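Local coordinates for amidohydrolase family protein (Acinetobacter baumannii, PDB 4I6K) that probably hydrolyses 2-pyrone-4,6-dicarboxylic acid, a lactone dicarboxylate, as a member of the amidohydrolase family, at residues C27-H33 / F67-V73; H61-F67 / Y260-I264; L169-F174 / K205-I209. One frame throughout, in Å; residues are numbered along the deposited sequence.

Interaction 1 of 3, residues C27-H33 / F67-V73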
# COMPACT_ATOMS: atom_id res chain seq x y z
N CYS A 27 13.00 11.12 -2.90
CA CYS A 27 12.99 9.68 -3.05
C CYS A 27 12.22 8.99 -1.93
O CYS A 27 12.65 8.99 -0.77
CB CYS A 27 14.42 9.15 -3.11
SG CYS A 27 14.59 7.52 -3.82
N ILE A 28 11.10 8.38 -2.29
CA ILE A 28 10.08 7.99 -1.33
C ILE A 28 9.71 6.50 -1.37
O ILE A 28 9.38 5.97 -2.43
CB ILE A 28 8.83 8.87 -1.52
CG1 ILE A 28 9.24 10.34 -1.62
CG2 ILE A 28 7.80 8.64 -0.41
CD1 ILE A 28 8.09 11.32 -1.69
N ASP A 29 9.79 5.85 -0.22
CA ASP A 29 9.35 4.45 -0.06
C ASP A 29 7.95 4.45 0.54
O ASP A 29 7.77 4.82 1.71
CB ASP A 29 10.32 3.68 0.83
CG ASP A 29 9.86 2.25 1.09
OD1 ASP A 29 10.65 1.45 1.65
OD2 ASP A 29 8.70 1.92 0.75
N THR A 30 6.96 4.04 -0.24
CA THR A 30 5.56 4.24 0.16
C THR A 30 4.89 3.05 0.83
O THR A 30 3.67 3.04 0.99
CB THR A 30 4.69 4.71 -1.02
OG1 THR A 30 4.49 3.63 -1.95
CG2 THR A 30 5.34 5.88 -1.74
N HIS A 31 5.67 2.05 1.24
CA HIS A 31 5.07 0.88 1.85
C HIS A 31 6.04 0.08 2.71
O HIS A 31 6.77 -0.77 2.22
CB HIS A 31 4.47 -0.02 0.77
CG HIS A 31 3.33 -0.86 1.26
ND1 HIS A 31 2.01 -0.49 1.09
CD2 HIS A 31 3.31 -2.05 1.91
CE1 HIS A 31 1.23 -1.42 1.62
NE2 HIS A 31 1.99 -2.37 2.12
N ALA A 32 6.03 0.37 4.01
CA ALA A 32 6.74 -0.45 4.98
C ALA A 32 5.90 -0.54 6.24
O ALA A 32 4.89 0.19 6.39
CB ALA A 32 8.11 0.14 5.27
N HIS A 33 6.29 -1.42 7.15
CA HIS A 33 5.57 -1.59 8.41
C HIS A 33 6.57 -1.60 9.55
O HIS A 33 7.64 -2.16 9.43
CB HIS A 33 4.79 -2.90 8.42
CG HIS A 33 3.93 -3.12 7.22
ND1 HIS A 33 2.66 -2.60 7.11
CD2 HIS A 33 4.12 -3.86 6.10
CE1 HIS A 33 2.11 -2.99 5.97
NE2 HIS A 33 2.98 -3.75 5.33
N PHE A 67 16.86 7.54 0.53
CA PHE A 67 15.44 7.82 0.55
C PHE A 67 15.14 8.97 1.49
O PHE A 67 15.63 9.02 2.61
CB PHE A 67 14.64 6.59 0.93
CG PHE A 67 14.34 5.69 -0.24
CD1 PHE A 67 15.37 4.98 -0.85
CD2 PHE A 67 13.05 5.58 -0.73
CE1 PHE A 67 15.10 4.15 -1.93
CE2 PHE A 67 12.77 4.74 -1.81
CZ PHE A 67 13.81 4.03 -2.41
N THR A 68 14.32 9.90 1.03
CA THR A 68 14.05 11.07 1.81
C THR A 68 12.83 10.85 2.69
O THR A 68 12.73 11.41 3.78
CB THR A 68 13.81 12.28 0.90
OG1 THR A 68 12.81 11.95 -0.07
CG2 THR A 68 15.11 12.66 0.18
N HIS A 69 11.90 10.01 2.21
CA HIS A 69 10.61 9.81 2.89
C HIS A 69 10.10 8.36 2.83
O HIS A 69 10.52 7.56 1.99
CB HIS A 69 9.55 10.74 2.29
CG HIS A 69 9.95 12.17 2.23
ND1 HIS A 69 9.62 13.08 3.21
CD2 HIS A 69 10.68 12.86 1.32
CE1 HIS A 69 10.12 14.26 2.91
NE2 HIS A 69 10.77 14.15 1.76
N GLY A 70 9.17 8.02 3.72
CA GLY A 70 8.61 6.69 3.73
C GLY A 70 7.19 6.75 4.21
O GLY A 70 6.79 7.68 4.91
N VAL A 71 6.41 5.75 3.84
CA VAL A 71 5.05 5.71 4.32
C VAL A 71 4.80 4.44 5.08
O VAL A 71 4.87 3.34 4.53
CB VAL A 71 4.05 5.84 3.17
CG1 VAL A 71 2.62 5.75 3.70
CG2 VAL A 71 4.28 7.16 2.44
N LEU A 72 4.50 4.61 6.37
CA LEU A 72 4.15 3.50 7.23
C LEU A 72 2.69 3.09 7.05
O LEU A 72 1.79 3.94 6.99
CB LEU A 72 4.41 3.86 8.69
CG LEU A 72 5.91 3.97 8.96
CD1 LEU A 72 6.16 4.19 10.44
CD2 LEU A 72 6.57 2.69 8.47
N VAL A 73 2.46 1.79 6.96
CA VAL A 73 1.12 1.25 6.76
C VAL A 73 0.78 0.33 7.93
O VAL A 73 1.62 -0.45 8.38
CB VAL A 73 1.04 0.49 5.44
CG1 VAL A 73 -0.25 -0.29 5.34
CG2 VAL A 73 1.17 1.44 4.27

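Interaction 2 of 3, residues H61-F67 / Y260-I264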
# COMPACT_ATOMS: atom_id res chain seq x y z
N HIS A 61 17.44 1.94 6.73
CA HIS A 61 17.44 1.50 5.33
C HIS A 61 17.20 2.65 4.35
O HIS A 61 17.78 2.68 3.27
CB HIS A 61 16.40 0.40 5.12
CG HIS A 61 16.75 -0.89 5.78
ND1 HIS A 61 16.06 -1.38 6.87
CD2 HIS A 61 17.72 -1.79 5.51
CE1 HIS A 61 16.58 -2.53 7.24
NE2 HIS A 61 17.59 -2.81 6.43
N LEU A 62 16.33 3.59 4.74
CA LEU A 62 16.08 4.77 3.92
C LEU A 62 17.36 5.56 3.74
O LEU A 62 17.72 5.95 2.63
CB LEU A 62 15.00 5.66 4.56
CG LEU A 62 13.60 5.08 4.74
CD1 LEU A 62 12.62 6.17 5.15
CD2 LEU A 62 13.14 4.40 3.46
N ASP A 63 18.05 5.80 4.86
CA ASP A 63 19.34 6.50 4.86
C ASP A 63 20.36 5.82 3.95
O ASP A 63 20.95 6.46 3.08
CB ASP A 63 19.87 6.61 6.28
CG ASP A 63 19.00 7.47 7.15
OD1 ASP A 63 19.13 7.41 8.39
OD2 ASP A 63 18.19 8.23 6.58
N GLU A 64 20.54 4.52 4.14
CA GLU A 64 21.50 3.74 3.36
C GLU A 64 21.24 3.78 1.85
O GLU A 64 22.12 3.41 1.07
CB GLU A 64 21.53 2.28 3.83
CG GLU A 64 21.83 2.12 5.31
CD GLU A 64 22.08 0.67 5.72
OE1 GLU A 64 22.87 0.46 6.67
OE2 GLU A 64 21.50 -0.24 5.09
N HIS A 65 20.06 4.21 1.44
CA HIS A 65 19.72 4.25 0.01
C HIS A 65 19.24 5.62 -0.47
O HIS A 65 18.62 5.74 -1.54
CB HIS A 65 18.67 3.19 -0.33
CG HIS A 65 19.15 1.79 -0.11
ND1 HIS A 65 19.70 1.02 -1.11
CD2 HIS A 65 19.16 1.02 1.00
CE1 HIS A 65 20.02 -0.16 -0.63
NE2 HIS A 65 19.70 -0.19 0.65
N ASN A 66 19.50 6.64 0.32
CA ASN A 66 19.17 8.00 -0.09
C ASN A 66 17.67 8.29 -0.20
O ASN A 66 17.26 9.18 -0.94
CB ASN A 66 19.90 8.32 -1.39
CG ASN A 66 21.40 8.23 -1.23
OD1 ASN A 66 21.95 8.70 -0.24
ND2 ASN A 66 22.07 7.59 -2.19
N PHE A 67 16.86 7.54 0.53
CA PHE A 67 15.44 7.82 0.55
C PHE A 67 15.14 8.97 1.49
O PHE A 67 15.63 9.02 2.61
CB PHE A 67 14.64 6.59 0.93
CG PHE A 67 14.34 5.69 -0.24
CD1 PHE A 67 15.37 4.98 -0.85
CD2 PHE A 67 13.05 5.58 -0.73
CE1 PHE A 67 15.10 4.15 -1.93
CE2 PHE A 67 12.77 4.74 -1.81
CZ PHE A 67 13.81 4.03 -2.41
N TYR A 260 15.89 -5.61 2.05
CA TYR A 260 15.65 -4.30 1.49
C TYR A 260 16.38 -4.19 0.16
O TYR A 260 15.80 -3.75 -0.85
CB TYR A 260 16.10 -3.20 2.44
CG TYR A 260 15.35 -1.93 2.21
CD1 TYR A 260 14.12 -1.72 2.82
CD2 TYR A 260 15.85 -0.94 1.36
CE1 TYR A 260 13.42 -0.55 2.61
CE2 TYR A 260 15.15 0.22 1.13
CZ TYR A 260 13.93 0.42 1.76
OH TYR A 260 13.23 1.58 1.53
N GLU A 261 17.65 -4.59 0.13
CA GLU A 261 18.45 -4.50 -1.10
C GLU A 261 17.82 -5.30 -2.24
O GLU A 261 17.84 -4.87 -3.40
CB GLU A 261 19.88 -4.97 -0.85
CG GLU A 261 20.66 -4.04 0.07
CD GLU A 261 19.96 -3.85 1.40
OE1 GLU A 261 19.39 -4.85 1.90
OE2 GLU A 261 19.97 -2.72 1.94
N ASP A 262 17.27 -6.46 -1.91
CA ASP A 262 16.57 -7.29 -2.89
C ASP A 262 15.34 -6.57 -3.45
O ASP A 262 15.03 -6.67 -4.64
CB ASP A 262 16.15 -8.61 -2.26
CG ASP A 262 17.33 -9.48 -1.89
OD1 ASP A 262 18.40 -9.32 -2.53
OD2 ASP A 262 17.19 -10.31 -0.97
N ALA A 263 14.63 -5.87 -2.57
CA ALA A 263 13.49 -5.07 -3.00
C ALA A 263 13.93 -3.99 -3.97
O ALA A 263 13.39 -3.88 -5.07
CB ALA A 263 12.77 -4.47 -1.79
N ILE A 264 14.93 -3.20 -3.57
CA ILE A 264 15.51 -2.16 -4.44
C ILE A 264 15.92 -2.72 -5.80
O ILE A 264 15.67 -2.11 -6.83
CB ILE A 264 16.78 -1.54 -3.82
CG1 ILE A 264 16.51 -1.03 -2.40
CG2 ILE A 264 17.30 -0.41 -4.70
CD1 ILE A 264 15.50 0.07 -2.35

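Interaction 3 of 3, residues L169-F174 / K205-I209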
# COMPACT_ATOMS: atom_id res chain seq x y z
N LEU A 169 -16.19 2.39 -5.11
CA LEU A 169 -15.31 3.49 -4.79
C LEU A 169 -15.35 4.55 -5.91
O LEU A 169 -14.97 5.71 -5.69
CB LEU A 169 -13.90 2.96 -4.51
CG LEU A 169 -13.84 1.98 -3.31
CD1 LEU A 169 -12.43 1.44 -3.05
CD2 LEU A 169 -14.38 2.62 -2.05
N ASN A 170 -15.85 4.17 -7.09
CA ASN A 170 -15.98 5.13 -8.19
C ASN A 170 -16.77 6.38 -7.82
O ASN A 170 -16.65 7.42 -8.48
CB ASN A 170 -16.66 4.48 -9.40
CG ASN A 170 -15.69 3.81 -10.31
OD1 ASN A 170 -14.51 3.74 -10.00
ND2 ASN A 170 -16.16 3.32 -11.44
N GLU A 171 -17.57 6.27 -6.76
CA GLU A 171 -18.52 7.30 -6.37
C GLU A 171 -17.97 8.38 -5.43
O GLU A 171 -18.72 9.22 -4.95
CB GLU A 171 -19.72 6.66 -5.70
CG GLU A 171 -20.34 5.54 -6.51
CD GLU A 171 -21.69 5.13 -5.98
OE1 GLU A 171 -22.46 4.51 -6.75
OE2 GLU A 171 -21.98 5.44 -4.81
N TYR A 172 -16.66 8.37 -5.19
CA TYR A 172 -16.07 9.29 -4.23
C TYR A 172 -14.89 9.96 -4.89
O TYR A 172 -14.26 9.39 -5.76
CB TYR A 172 -15.59 8.53 -3.00
CG TYR A 172 -16.67 7.76 -2.31
CD1 TYR A 172 -17.35 8.30 -1.22
CD2 TYR A 172 -17.04 6.49 -2.76
CE1 TYR A 172 -18.36 7.60 -0.59
CE2 TYR A 172 -18.06 5.78 -2.13
CZ TYR A 172 -18.72 6.34 -1.05
OH TYR A 172 -19.72 5.65 -0.41
N SER A 173 -14.54 11.14 -4.42
CA SER A 173 -13.48 11.93 -5.01
C SER A 173 -12.08 11.59 -4.57
O SER A 173 -11.14 12.20 -5.03
CB SER A 173 -13.72 13.39 -4.73
OG SER A 173 -14.97 13.77 -5.22
N PHE A 174 -11.93 10.67 -3.64
CA PHE A 174 -10.59 10.34 -3.14
C PHE A 174 -9.74 9.49 -4.07
O PHE A 174 -10.25 8.78 -4.95
CB PHE A 174 -10.62 9.71 -1.74
CG PHE A 174 -11.64 8.59 -1.57
CD1 PHE A 174 -11.61 7.45 -2.37
CD2 PHE A 174 -12.62 8.67 -0.57
CE1 PHE A 174 -12.55 6.43 -2.20
CE2 PHE A 174 -13.56 7.64 -0.39
CZ PHE A 174 -13.52 6.53 -1.21
N LYS A 205 -7.91 9.09 -13.51
CA LYS A 205 -8.26 10.25 -12.68
C LYS A 205 -8.42 9.91 -11.21
O LYS A 205 -8.65 10.80 -10.39
CB LYS A 205 -9.56 10.91 -13.17
CG LYS A 205 -9.43 11.88 -14.35
CD LYS A 205 -8.63 13.12 -13.96
CE LYS A 205 -9.42 14.39 -14.23
NZ LYS A 205 -10.27 14.28 -15.45
N GLN A 206 -8.34 8.63 -10.87
CA GLN A 206 -8.58 8.24 -9.48
C GLN A 206 -7.65 7.20 -8.88
O GLN A 206 -7.37 7.24 -7.67
CB GLN A 206 -10.02 7.78 -9.26
CG GLN A 206 -10.24 7.32 -7.83
CD GLN A 206 -11.63 6.78 -7.60
OE1 GLN A 206 -12.19 6.08 -8.45
NE2 GLN A 206 -12.20 7.09 -6.45
N HIS A 207 -7.21 6.25 -9.69
CA HIS A 207 -6.50 5.09 -9.15
C HIS A 207 -5.00 5.19 -9.25
O HIS A 207 -4.48 5.70 -10.24
CB HIS A 207 -6.97 3.82 -9.83
CG HIS A 207 -8.43 3.57 -9.66
ND1 HIS A 207 -9.35 3.81 -10.67
CD2 HIS A 207 -9.15 3.14 -8.60
CE1 HIS A 207 -10.56 3.51 -10.24
NE2 HIS A 207 -10.47 3.11 -8.98
N TRP A 208 -4.32 4.70 -8.21
CA TRP A 208 -2.86 4.62 -8.15
C TRP A 208 -2.47 3.17 -7.89
O TRP A 208 -3.17 2.46 -7.15
CB TRP A 208 -2.29 5.48 -7.02
CG TRP A 208 -2.63 6.93 -7.11
CD1 TRP A 208 -3.86 7.49 -6.93
CD2 TRP A 208 -1.74 8.01 -7.41
NE1 TRP A 208 -3.79 8.86 -7.10
CE2 TRP A 208 -2.49 9.20 -7.38
CE3 TRP A 208 -0.37 8.08 -7.68
CZ2 TRP A 208 -1.92 10.45 -7.63
CZ3 TRP A 208 0.20 9.33 -7.93
CH2 TRP A 208 -0.58 10.50 -7.90
N ILE A 209 -1.35 2.74 -8.46
CA ILE A 209 -0.87 1.38 -8.22
C ILE A 209 0.54 1.36 -7.65
O ILE A 209 1.45 2.05 -8.15
CB ILE A 209 -0.89 0.54 -9.49
CG1 ILE A 209 -2.29 0.52 -10.08
CG2 ILE A 209 -0.42 -0.86 -9.17
CD1 ILE A 209 -2.32 0.12 -11.52

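Interaction 1 of 3, residues C27-H33 / F67-V73
C27 SG stands almost over the middle of the F67 ring, 3.7 Å from the ring centroid and 4° off the ring normal, a sulfur-aromatic contact just ahead of two parallel strands. C27 O is gripped by two backbone donors, T68 N at 2.6 Å and H69 N at 3.2 Å, while C27 N donates to T68 OG1. D29 N lies in plane at the edge of the F67 ring, 3.3 Å from F67 CD2, and donates to H69 O. Pairing then slips by one residue, D29 facing G70 but A32 facing L72: a beta bulge, in which A32 N, not H31 N, bonds to V71 O (3.2 Å). H31 N turns instead to D29 OD2 at 3.1 Å, closing an Asx turn, while D29 OD1 is bound by Y260 and S247. Beyond the bulge H33 ND1 donates to V73 O (2.7 Å), and V73 CG2 sits over one face of the H31 ring, toward its rim, a CH-pi contact. H31 ND1 is hydrogen-bonded to K210, and NE2 of both histidines reaches a citrate, probably a crystallisation component, H33 weakly. This first beta-alpha-beta unit of a barrel carries H31-A32-H33, matching the His-X-His motif of amidohydrolases.

Interaction 2 of 3, residues H61-F67 / Y260-I264
H61 lays its CB over the centre of the Y260 ring, 3.8 Å from the ring centroid and 8° off the normal, a CH-pi contact. The two rings are nearly parallel but slid apart, with centroids 5.1 Å from each other, so the methylene rather than the imidazole does the covering. Y260 has CG anti to its own nitrogen (chi1 -154°), which sends the phenol across the gap between the helices; there L62 CD2 comes within 3.4 Å of Y260 OH, whose polar partner is D29 OD1. H65 completes the aromatic cluster, its ring oblique to that of Y260.

The polar link is H65 NE2 to E261 OE2, 2.9 Å with an N-H...O angle of 162°. The oxygen lies in the imidazole plane, whereas the histidine meets the carboxylate on its anti side and out of its plane. A bend at chi2 of E261 carries the carboxylate back to this edge. E64 OE2 is 4.3 Å from E261 OE2; the nearby carboxylates may favour a protonated H65, though E64 is exposed and any effect could be small. I264 CG1 packs over one face of the same imidazole, 4.2 Å from its centroid, and I264 CD1 touches F67 CE1 at 4.1 Å.

The helix ends in a Schellman motif, with N66 (positive phi) as the C-prime residue, and F67 N returns to L62 O at 2.8 Å. H65 N reaches that oxygen from the other face of its plane.

The contact joins the C-terminal end of helix 55-64 to the first turn of helix 260-270, with L62 and F67 packing inward on D29 of strand 28-32, I264 on W245 and H61 against W249.

Interaction 3 of 3, residues L169-F174 / K205-I209
Q206 NE2 donates to two backbone carbonyls, one at the end of helix 159-169 and one in the loop that follows, and its two bonds carry most of the contact. From Q206 NE2 the bond to L169 O is 3.2 Å and nearly straight at the hydrogen (170°), and that to F174 O is 3.0 Å, at 160°. Both acceptors lie in the amide plane of Q206, as expected when each N-H is used once, yet they are met differently: F174 O almost head-on, L169 O from above its carbonyl plane. Y172 O is as near Q206 NE2 as L169 O is, at 3.2 Å, but the angle is too poor for a hydrogen bond. The fully extended side chain, with CG anti to the backbone N (chi1 178°), brings the amide to this cluster of oxygens, and holding both N-H groups fixes its rotation.

L169 O has a second donor, Y172 N at 3.2 Å, the closing bond of the type I turn from L169 to Y172. The two donors approach this oxygen from opposite faces of its plane, so the glutamine adds to the turn without displacing its own bond. Q206 OE1 lies 3.6 Å from N170 OD1. N170 OD1 also sits by the edge of the H207 ring, 4.0 Å from H207 CE1, while H207 ND1 accepts from N203 N. The F174 ring runs alongside the glutamine, F174 CD1 being 4.1 Å from Q206 NE2.

The loop links helix 159-169 to strand 176-178, and Q206 immediately precedes the neighbouring strand 207-210. Y172 packs on helix 137-148, L169 on V176 and L155, F174 on V153 of strand 152-156.

In the fold
Interactions 1 and 2 adjoin, with centres 10 Å apart: they share F67, and a probable hydrogen bond of 2.6 Å joins D29 OD1 to Y260 OH. Helix 55-64 of interaction 2 is the crossover between the two strands of interaction 1, and the segments of these contacts alternate along the chain, so helix 260-270, from late in the sequence, packs against that opening unit. Interaction 3 comes after interaction 1 and is nested inside the loop closed by interaction 2, its centre about 21 Å and 30 Å from theirs. It joins the segments leading into strands 176-178 and 207-210 of the same barrel sheet, at their N-terminal ends, whereas the citrate lies near H31 and H33.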